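Local coordinates for hypothetical protein (Pseudomonas aeruginosa, PDB 4HSP) that is of unknown function but belongs to the DUF3299 family, which is grouped with OB-fold proteins, and probably folds as an OB-like beta barrel, at residues A[60-65]-A[112-117]; A[79-84]-A[94-99]. All blocks are in the same frame, centred on the assembly; numbering follows the deposited sequence.

Contact 1: A[60-65]-A[112-117]; sequences PGYIVP and YQPFWV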
ATOM      1  N   PRO A  60       6.309  19.499   5.788  1.00 48.84           N
ATOM      2  CA  PRO A  60       6.148  18.215   5.064  1.00 47.86           C
ATOM      3  C   PRO A  60       6.000  17.047   6.045  1.00 49.67           C
ATOM      4  O   PRO A  60       6.455  17.124   7.190  1.00 47.14           O
ATOM      5  CB  PRO A  60       7.447  18.118   4.272  1.00 48.56           C
ATOM      6  CG  PRO A  60       8.468  18.790   5.188  1.00 50.83           C
ATOM      7  CD  PRO A  60       7.737  19.742   6.107  1.00 47.67           C
ATOM      8  N   GLY A  61       5.389  15.963   5.606  1.00 47.94           N
ATOM      9  CA  GLY A  61       5.245  14.804   6.478  1.00 46.59           C
ATOM     10  C   GLY A  61       4.327  13.710   5.978  1.00 51.28           C
ATOM     11  O   GLY A  61       3.850  13.756   4.849  1.00 50.62           O
ATOM     12  N   TYR A  62       4.120  12.693   6.825  1.00 46.44           N
ATOM     13  CA  TYR A  62       3.270  11.551   6.532  1.00 46.17           C
ATOM     14  C   TYR A  62       1.995  11.644   7.349  1.00 49.88           C
ATOM     15  O   TYR A  62       1.993  12.216   8.437  1.00 48.70           O
ATOM     16  CB  TYR A  62       4.049  10.235   6.815  1.00 45.82           C
ATOM     17  CG  TYR A  62       5.035   9.932   5.709  1.00 44.78           C
ATOM     18  CD1 TYR A  62       4.637   9.242   4.567  1.00 47.22           C
ATOM     19  CD2 TYR A  62       6.340  10.434   5.748  1.00 43.89           C
ATOM     20  CE1 TYR A  62       5.533   8.976   3.534  1.00 47.72           C
ATOM     21  CE2 TYR A  62       7.252  10.156   4.728  1.00 44.02           C
ATOM     22  CZ  TYR A  62       6.839   9.428   3.620  1.00 50.61           C
ATOM     23  OH  TYR A  62       7.685   9.178   2.571  1.00 52.62           O
ATOM     24  N   ILE A  63       0.892  11.135   6.796  1.00 50.38           N
ATOM     25  CA  ILE A  63      -0.425  11.231   7.429  1.00 50.86           C
ATOM     26  C   ILE A  63      -0.849   9.918   8.128  1.00 55.87           C
ATOM     27  O   ILE A  63      -0.821   8.854   7.505  1.00 54.56           O
ATOM     28  CB  ILE A  63      -1.445  11.652   6.367  1.00 54.58           C
ATOM     29  CG1 ILE A  63      -1.144  13.098   5.877  1.00 53.84           C
ATOM     30  CG2 ILE A  63      -2.895  11.469   6.873  1.00 54.78           C
ATOM     31  CD1 ILE A  63      -2.103  13.601   4.707  1.00 57.96           C
ATOM     32  N   VAL A  64      -1.161  10.032   9.455  1.00 52.71           N
ATOM     33  CA  VAL A  64      -1.705   9.010  10.338  1.00 52.76           C
ATOM     34  C   VAL A  64      -3.184   9.375  10.503  1.00 58.59           C
ATOM     35  O   VAL A  64      -3.496  10.275  11.283  1.00 58.21           O
ATOM     36  CB  VAL A  64      -0.957   8.866  11.690  1.00 55.86           C
ATOM     37  CG1 VAL A  64      -1.553   7.729  12.516  1.00 55.87           C
ATOM     38  CG2 VAL A  64       0.534   8.630  11.477  1.00 54.78           C
ATOM     39  N   PRO A  65      -4.105   8.732   9.744  1.00 57.68           N
ATOM     40  CA  PRO A  65      -5.522   9.127   9.807  1.00 59.12           C
ATOM     41  C   PRO A  65      -6.177   8.869  11.155  1.00 63.02           C
ATOM     42  O   PRO A  65      -5.880   7.861  11.812  1.00 61.31           O
ATOM     43  CB  PRO A  65      -6.177   8.288   8.710  1.00 61.90           C
ATOM     44  CG  PRO A  65      -5.266   7.188   8.453  1.00 64.52           C
ATOM     45  CD  PRO A  65      -3.896   7.653   8.752  1.00 58.85           C
ATOM     46  N   TYR A 112       0.419   6.690   1.291  1.00 63.80           N
ATOM     47  CA  TYR A 112       1.708   5.978   1.206  1.00 62.43           C
ATOM     48  C   TYR A 112       2.818   6.984   0.905  1.00 64.72           C
ATOM     49  O   TYR A 112       4.000   6.679   1.027  1.00 64.44           O
ATOM     50  CB  TYR A 112       1.632   4.892   0.086  1.00 66.05           C
ATOM     51  CG  TYR A 112       1.348   5.472  -1.295  1.00 70.80           C
ATOM     52  CD1 TYR A 112       0.050   5.807  -1.680  1.00 74.27           C
ATOM     53  CD2 TYR A 112       2.387   5.777  -2.175  1.00 71.79           C
ATOM     54  CE1 TYR A 112      -0.205   6.436  -2.902  1.00 76.80           C
ATOM     55  CE2 TYR A 112       2.138   6.390  -3.408  1.00 73.95           C
ATOM     56  CZ  TYR A 112       0.840   6.722  -3.764  1.00 84.12           C
ATOM     57  OH  TYR A 112       0.572   7.310  -4.980  1.00 89.47           O
ATOM     58  N   GLN A 113       2.427   8.177   0.455  1.00 61.45           N
ATOM     59  CA  GLN A 113       3.343   9.243   0.047  1.00 59.33           C
ATOM     60  C   GLN A 113       3.361  10.367   1.069  1.00 59.18           C
ATOM     61  O   GLN A 113       2.388  10.497   1.839  1.00 56.65           O
ATOM     62  CB  GLN A 113       2.921   9.781  -1.340  1.00 61.89           C
ATOM     63  CG  GLN A 113       1.664  10.634  -1.337  1.00 70.22           C
ATOM     64  CD  GLN A 113       1.024  10.693  -2.685  1.00 78.60           C
ATOM     65  OE1 GLN A 113       1.596  11.169  -3.667  1.00 76.88           O
ATOM     66  NE2 GLN A 113      -0.187  10.211  -2.750  1.00 70.52           N
ATOM     67  N   PRO A 114       4.440  11.203   1.085  1.00 52.91           N
ATOM     68  CA  PRO A 114       4.425  12.356   1.979  1.00 50.15           C
ATOM     69  C   PRO A 114       3.602  13.475   1.357  1.00 53.29           C
ATOM     70  O   PRO A 114       3.323  13.465   0.147  1.00 54.18           O
ATOM     71  CB  PRO A 114       5.907  12.721   2.119  1.00 50.32           C
ATOM     72  CG  PRO A 114       6.577  12.139   0.930  1.00 55.31           C
ATOM     73  CD  PRO A 114       5.631  11.238   0.204  1.00 53.04           C
ATOM     74  N   PHE A 115       3.202  14.426   2.190  1.00 49.05           N
ATOM     75  CA  PHE A 115       2.432  15.598   1.794  1.00 49.49           C
ATOM     76  C   PHE A 115       3.012  16.871   2.351  1.00 51.51           C
ATOM     77  O   PHE A 115       3.792  16.824   3.285  1.00 50.08           O
ATOM     78  CB  PHE A 115       0.994  15.482   2.319  1.00 52.11           C
ATOM     79  CG  PHE A 115       0.160  14.427   1.650  1.00 54.94           C
ATOM     80  CD1 PHE A 115       0.220  13.098   2.067  1.00 56.17           C
ATOM     81  CD2 PHE A 115      -0.713  14.760   0.625  1.00 57.84           C
ATOM     82  CE1 PHE A 115      -0.545  12.116   1.440  1.00 57.52           C
ATOM     83  CE2 PHE A 115      -1.473  13.773  -0.006  1.00 61.59           C
ATOM     84  CZ  PHE A 115      -1.380  12.459   0.407  1.00 58.89           C
ATOM     85  N   TRP A 116       2.609  18.007   1.769  1.00 49.61           N
ATOM     86  CA  TRP A 116       2.788  19.369   2.254  1.00 49.66           C
ATOM     87  C   TRP A 116       1.460  19.760   2.925  1.00 51.91           C
ATOM     88  O   TRP A 116       0.409  19.665   2.292  1.00 49.74           O
ATOM     89  CB  TRP A 116       3.140  20.369   1.117  1.00 49.78           C
ATOM     90  CG  TRP A 116       4.545  20.266   0.617  1.00 50.14           C
ATOM     91  CD1 TRP A 116       4.962  19.740  -0.573  1.00 53.32           C
ATOM     92  CD2 TRP A 116       5.729  20.635   1.333  1.00 48.86           C
ATOM     93  NE1 TRP A 116       6.336  19.705  -0.619  1.00 52.51           N
ATOM     94  CE2 TRP A 116       6.835  20.258   0.536  1.00 52.74           C
ATOM     95  CE3 TRP A 116       5.966  21.244   2.579  1.00 49.18           C
ATOM     96  CZ2 TRP A 116       8.154  20.509   0.926  1.00 50.68           C
ATOM     97  CZ3 TRP A 116       7.274  21.480   2.970  1.00 49.35           C
ATOM     98  CH2 TRP A 116       8.352  21.083   2.167  1.00 49.58           C
ATOM     99  N   VAL A 117       1.496  20.106   4.215  1.00 50.04           N
ATOM    100  CA  VAL A 117       0.310  20.587   4.934  1.00 51.29           C
ATOM    101  C   VAL A 117       0.523  22.096   5.238  1.00 57.08           C
ATOM    102  O   VAL A 117       1.437  22.449   5.983  1.00 56.11           O
ATOM    103  CB  VAL A 117      -0.037  19.783   6.223  1.00 52.74           C
ATOM    104  CG1 VAL A 117      -1.247  20.393   6.913  1.00 53.32           C
ATOM    105  CG2 VAL A 117      -0.269  18.303   5.931  1.00 51.35           C
TER
HETATM  106  O   HOH W   1       1.094  10.040   4.017  1.00 49.20           O
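Gly61 and Phe115 join the two strands as an antiparallel hydrogen-bonded pair: Phe115 N gives a fairly straight bond (167°) to Gly61 O at 2.8 Å, and Gly61 N returns one to Phe115 O at 2.9 Å. Tyr62, next along, starts from a CB directed away from 112-117, but with CG set beside its own backbone N (chi1 -77°) the ring comes back over Pro114. CD1 meets Gln113 O at 3.8 Å, CE1 rides 3.5 Å from Pro114 N with Tyr112 O near the ring plane at its edge, CZ has Pro114 CB as its nearest partner, and OH ends 3.6 Å from Pro114 CG. Pro114 CB thus lies over one face, 4.0 Å from the Tyr62 ring centroid and 19° off the normal, a CH-pi contact. Two more follow: Pro60 CB covers a face of the Trp116 six-membered ring, 3.6 Å from Trp116 CZ3, and Ile63 CD1 sits over the Phe115 ring, 3.6 Å from Phe115 CD1. At Ile63 and Gln113 the chains no longer bond directly, and a water accepts from Ile63 N and donates to Gln113 O. Lys58 adds a cation-pi contact to Trp116, while His88 of the second subunit packs on Tyr62 and Pro114. Within these two segments, much of the cohesion comes from aliphatic carbons laid on aromatic faces.

Contact 2: A[79-84]-A[94-99]; sequences LVPYYG and SNQIVY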
ATOM      1  N   LEU A  79       0.167  14.586  11.608  1.00 46.50           N
ATOM      2  CA  LEU A  79       1.267  14.835  10.686  1.00 44.91           C
ATOM      3  C   LEU A  79       2.520  14.503  11.458  1.00 48.99           C
ATOM      4  O   LEU A  79       2.730  14.997  12.572  1.00 47.88           O
ATOM      5  CB  LEU A  79       1.285  16.284  10.150  1.00 45.12           C
ATOM      6  CG  LEU A  79       2.284  16.568   9.028  1.00 46.37           C
ATOM      7  CD1 LEU A  79       1.899  15.771   7.726  1.00 45.94           C
ATOM      8  CD2 LEU A  79       2.362  18.049   8.759  1.00 42.48           C
ATOM      9  N   VAL A  80       3.291  13.568  10.915  1.00 45.58           N
ATOM     10  CA  VAL A  80       4.503  13.021  11.522  1.00 42.79           C
ATOM     11  C   VAL A  80       5.662  13.117  10.496  1.00 46.63           C
ATOM     12  O   VAL A  80       5.407  13.179   9.279  1.00 46.09           O
ATOM     13  CB  VAL A  80       4.236  11.553  11.986  1.00 44.40           C
ATOM     14  CG1 VAL A  80       3.264  11.513  13.176  1.00 43.32           C
ATOM     15  CG2 VAL A  80       3.699  10.717  10.830  1.00 44.45           C
ATOM     16  N   PRO A  81       6.929  13.089  10.957  1.00 43.30           N
ATOM     17  CA  PRO A  81       8.051  13.243  10.013  1.00 43.68           C
ATOM     18  C   PRO A  81       8.457  11.948   9.292  1.00 51.08           C
ATOM     19  O   PRO A  81       9.360  11.971   8.455  1.00 52.00           O
ATOM     20  CB  PRO A  81       9.208  13.751  10.906  1.00 43.54           C
ATOM     21  CG  PRO A  81       8.688  13.770  12.310  1.00 46.95           C
ATOM     22  CD  PRO A  81       7.417  13.016  12.354  1.00 43.49           C
ATOM     23  N   TYR A  82       7.861  10.818   9.650  1.00 48.45           N
ATOM     24  CA  TYR A  82       8.237   9.573   9.014  1.00 49.46           C
ATOM     25  C   TYR A  82       7.052   8.654   8.910  1.00 54.21           C
ATOM     26  O   TYR A  82       6.131   8.693   9.741  1.00 51.94           O
ATOM     27  CB  TYR A  82       9.436   8.874   9.706  1.00 50.94           C
ATOM     28  CG  TYR A  82       9.359   8.770  11.210  1.00 53.82           C
ATOM     29  CD1 TYR A  82       9.905   9.752  12.022  1.00 55.02           C
ATOM     30  CD2 TYR A  82       8.814   7.647  11.825  1.00 57.17           C
ATOM     31  CE1 TYR A  82       9.853   9.660  13.406  1.00 55.79           C
ATOM     32  CE2 TYR A  82       8.763   7.540  13.217  1.00 59.05           C
ATOM     33  CZ  TYR A  82       9.292   8.549  14.003  1.00 63.83           C
ATOM     34  OH  TYR A  82       9.261   8.479  15.377  1.00 67.53           O
ATOM     35  N   TYR A  83       7.059   7.861   7.830  1.00 53.14           N
ATOM     36  CA  TYR A  83       6.027   6.894   7.560  1.00 55.93           C
ATOM     37  C   TYR A  83       6.084   5.801   8.614  1.00 60.99           C
ATOM     38  O   TYR A  83       7.166   5.399   9.034  1.00 59.64           O
ATOM     39  CB  TYR A  83       6.207   6.332   6.141  1.00 60.07           C
ATOM     40  CG  TYR A  83       5.275   5.193   5.808  1.00 67.02           C
ATOM     41  CD1 TYR A  83       4.003   5.431   5.300  1.00 70.86           C
ATOM     42  CD2 TYR A  83       5.650   3.869   6.038  1.00 69.67           C
ATOM     43  CE1 TYR A  83       3.122   4.382   5.029  1.00 75.26           C
ATOM     44  CE2 TYR A  83       4.776   2.815   5.784  1.00 72.77           C
ATOM     45  CZ  TYR A  83       3.515   3.073   5.273  1.00 85.22           C
ATOM     46  OH  TYR A  83       2.671   2.020   4.982  1.00 93.13           O
ATOM     47  N   GLY A  84       4.918   5.335   9.019  1.00 61.15           N
ATOM     48  CA  GLY A  84       4.790   4.247   9.980  1.00 62.32           C
ATOM     49  C   GLY A  84       4.686   4.661  11.431  1.00 66.83           C
ATOM     50  O   GLY A  84       4.352   3.824  12.275  1.00 67.13           O
ATOM     51  N   SER A  94       6.014  14.412  21.287  1.00 46.56           N
ATOM     52  CA  SER A  94       4.838  15.267  21.028  1.00 45.76           C
ATOM     53  C   SER A  94       5.160  16.602  20.322  1.00 49.83           C
ATOM     54  O   SER A  94       4.239  17.288  19.860  1.00 50.23           O
ATOM     55  CB  SER A  94       4.073  15.535  22.318  1.00 46.95           C
ATOM     56  OG  SER A  94       4.912  16.112  23.297  1.00 51.35           O
ATOM     57  N   ASN A  95       6.441  16.962  20.222  1.00 46.48           N
ATOM     58  CA  ASN A  95       6.862  18.195  19.550  1.00 46.26           C
ATOM     59  C   ASN A  95       7.364  17.862  18.136  1.00 48.39           C
ATOM     60  O   ASN A  95       7.941  18.712  17.459  1.00 48.00           O
ATOM     61  CB  ASN A  95       7.890  18.978  20.373  1.00 45.24           C
ATOM     62  CG  ASN A  95       9.172  18.261  20.705  1.00 58.81           C
ATOM     63  OD1 ASN A  95       9.370  17.089  20.377  1.00 47.41           O
ATOM     64  ND2 ASN A  95      10.069  18.949  21.411  1.00 48.62           N
ATOM     65  N   GLN A  96       7.092  16.618  17.694  1.00 42.97           N
ATOM     66  CA  GLN A  96       7.393  16.089  16.360  1.00 41.88           C
ATOM     67  C   GLN A  96       6.087  15.483  15.792  1.00 45.60           C
ATOM     68  O   GLN A  96       6.102  14.559  14.991  1.00 43.29           O
ATOM     69  CB  GLN A  96       8.582  15.080  16.390  1.00 42.22           C
ATOM     70  CG  GLN A  96       9.956  15.682  16.787  1.00 34.63           C
ATOM     71  CD  GLN A  96      10.574  16.591  15.743  1.00 53.21           C
ATOM     72  OE1 GLN A  96      11.397  16.160  14.925  1.00 55.12           O
ATOM     73  NE2 GLN A  96      10.230  17.884  15.773  1.00 42.66           N
ATOM     74  N   ILE A  97       4.945  16.038  16.234  1.00 44.82           N
ATOM     75  CA  ILE A  97       3.588  15.675  15.808  1.00 45.23           C
ATOM     76  C   ILE A  97       2.735  16.943  15.749  1.00 49.00           C
ATOM     77  O   ILE A  97       2.787  17.762  16.660  1.00 47.96           O
ATOM     78  CB  ILE A  97       2.882  14.601  16.711  1.00 48.32           C
ATOM     79  CG1 ILE A  97       3.813  13.421  17.104  1.00 46.65           C
ATOM     80  CG2 ILE A  97       1.562  14.116  16.055  1.00 49.87           C
ATOM     81  CD1 ILE A  97       3.148  12.266  17.906  1.00 40.58           C
ATOM     82  N   VAL A  98       1.938  17.077  14.686  1.00 46.04           N
ATOM     83  CA  VAL A  98       0.931  18.115  14.503  1.00 46.47           C
ATOM     84  C   VAL A  98      -0.445  17.426  14.344  1.00 51.17           C
ATOM     85  O   VAL A  98      -0.601  16.568  13.477  1.00 48.71           O
ATOM     86  CB  VAL A  98       1.238  19.049  13.294  1.00 49.94           C
ATOM     87  CG1 VAL A  98       0.244  20.201  13.223  1.00 50.14           C
ATOM     88  CG2 VAL A  98       2.677  19.569  13.339  1.00 48.94           C
ATOM     89  N   TYR A  99      -1.425  17.800  15.175  1.00 51.94           N
ATOM     90  CA  TYR A  99      -2.811  17.352  15.033  1.00 54.99           C
ATOM     91  C   TYR A  99      -3.450  18.287  13.995  1.00 59.22           C
ATOM     92  O   TYR A  99      -3.551  19.495  14.225  1.00 58.96           O
ATOM     93  CB  TYR A  99      -3.539  17.401  16.387  1.00 59.55           C
ATOM     94  CG  TYR A  99      -4.918  16.777  16.415  1.00 66.20           C
ATOM     95  CD1 TYR A  99      -6.033  17.473  15.947  1.00 70.35           C
ATOM     96  CD2 TYR A  99      -5.133  15.541  17.028  1.00 69.18           C
ATOM     97  CE1 TYR A  99      -7.314  16.917  16.004  1.00 75.03           C
ATOM     98  CE2 TYR A  99      -6.411  14.984  17.114  1.00 72.82           C
ATOM     99  CZ  TYR A  99      -7.500  15.672  16.594  1.00 87.22           C
ATOM    100  OH  TYR A  99      -8.759  15.115  16.682  1.00 94.29           O
TER
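The backbones of Leu79-Pro81 and Gln96-Val98 run antiparallel, 159° apart, with Leu79 and Val98 forming a hydrogen-bonded pair whose CA atoms are 5.0 Å apart. Leu79 N donates to Val98 O at 2.8 Å in an almost straight bond (175°), and Val98 N answers to Leu79 O at 3.1 Å; both donors lie in the plane of the carbonyl they reach. Leu79 O also receives the CA-H of Ile97, at 3.4 Å from Ile97 CA, and Ile97 CG2 lies close to the same oxygen. On the face carrying Leu79 and Val98, the two CB atoms meet at 4.2 Å. With CG anti to the backbone N (chi1 -172°), Leu79 meets the Val98 side chain through CB alone, and its branch is carried toward strand 55-68, where CD1 reaches Gly61 and Tyr62. Val98 packs on Leu59 and on Tyr135 and Met137.

The order of pairing is consistent with an OB-like barrel, in which this would be the beta2-beta3 ladder: strand 73-80 lies between 55-68 and 98-102, and 98-102 continues into a parallel pairing with 132-144, which leads back through 115-118 to 55-68. Residues 81-97 form the long connection between the two paired strands.

Val80 and Ile97 touch through their branches, Val80 CG1 lying 4.2 Å from Ile97 CG2. At the next step Pro81 has no N-H to offer, and its ring carbon CD is instead 3.3 Å from Gln96 O, ending the run of hydrogen bonds. The Gln96 side chain folds back along its own segment: NE2 donates to Asn95 O at 3.0 Å, approaching tilted from the carbonyl plane, and also bonds Trp8 O, two acceptors that fix the turn of the amide.

Both contacts are buried and lie in one curled sheet, their centres about 9 Å apart. Contact 1 joins strand 55-68 to 115-118 and contact 2 joins 73-80 to 98-102; the two seams flank the 55-68/73-80 pairing, where Tyr62 N and Val80 O make a probable hydrogen bond (2.8 Å). Leu79 CD1 packs against Gly61 and Tyr62 at the same place. Contact 2 sits near the centre of the chain and gathers aliphatic residues around one hydrogen-bonded pair. Contact 1 is further out, richer in aromatic rings, and meets the second subunit through more residues; contact 2 has fewer residues near it, among them Tyr83, whose ring stacks on Tyr83 of the second subunit.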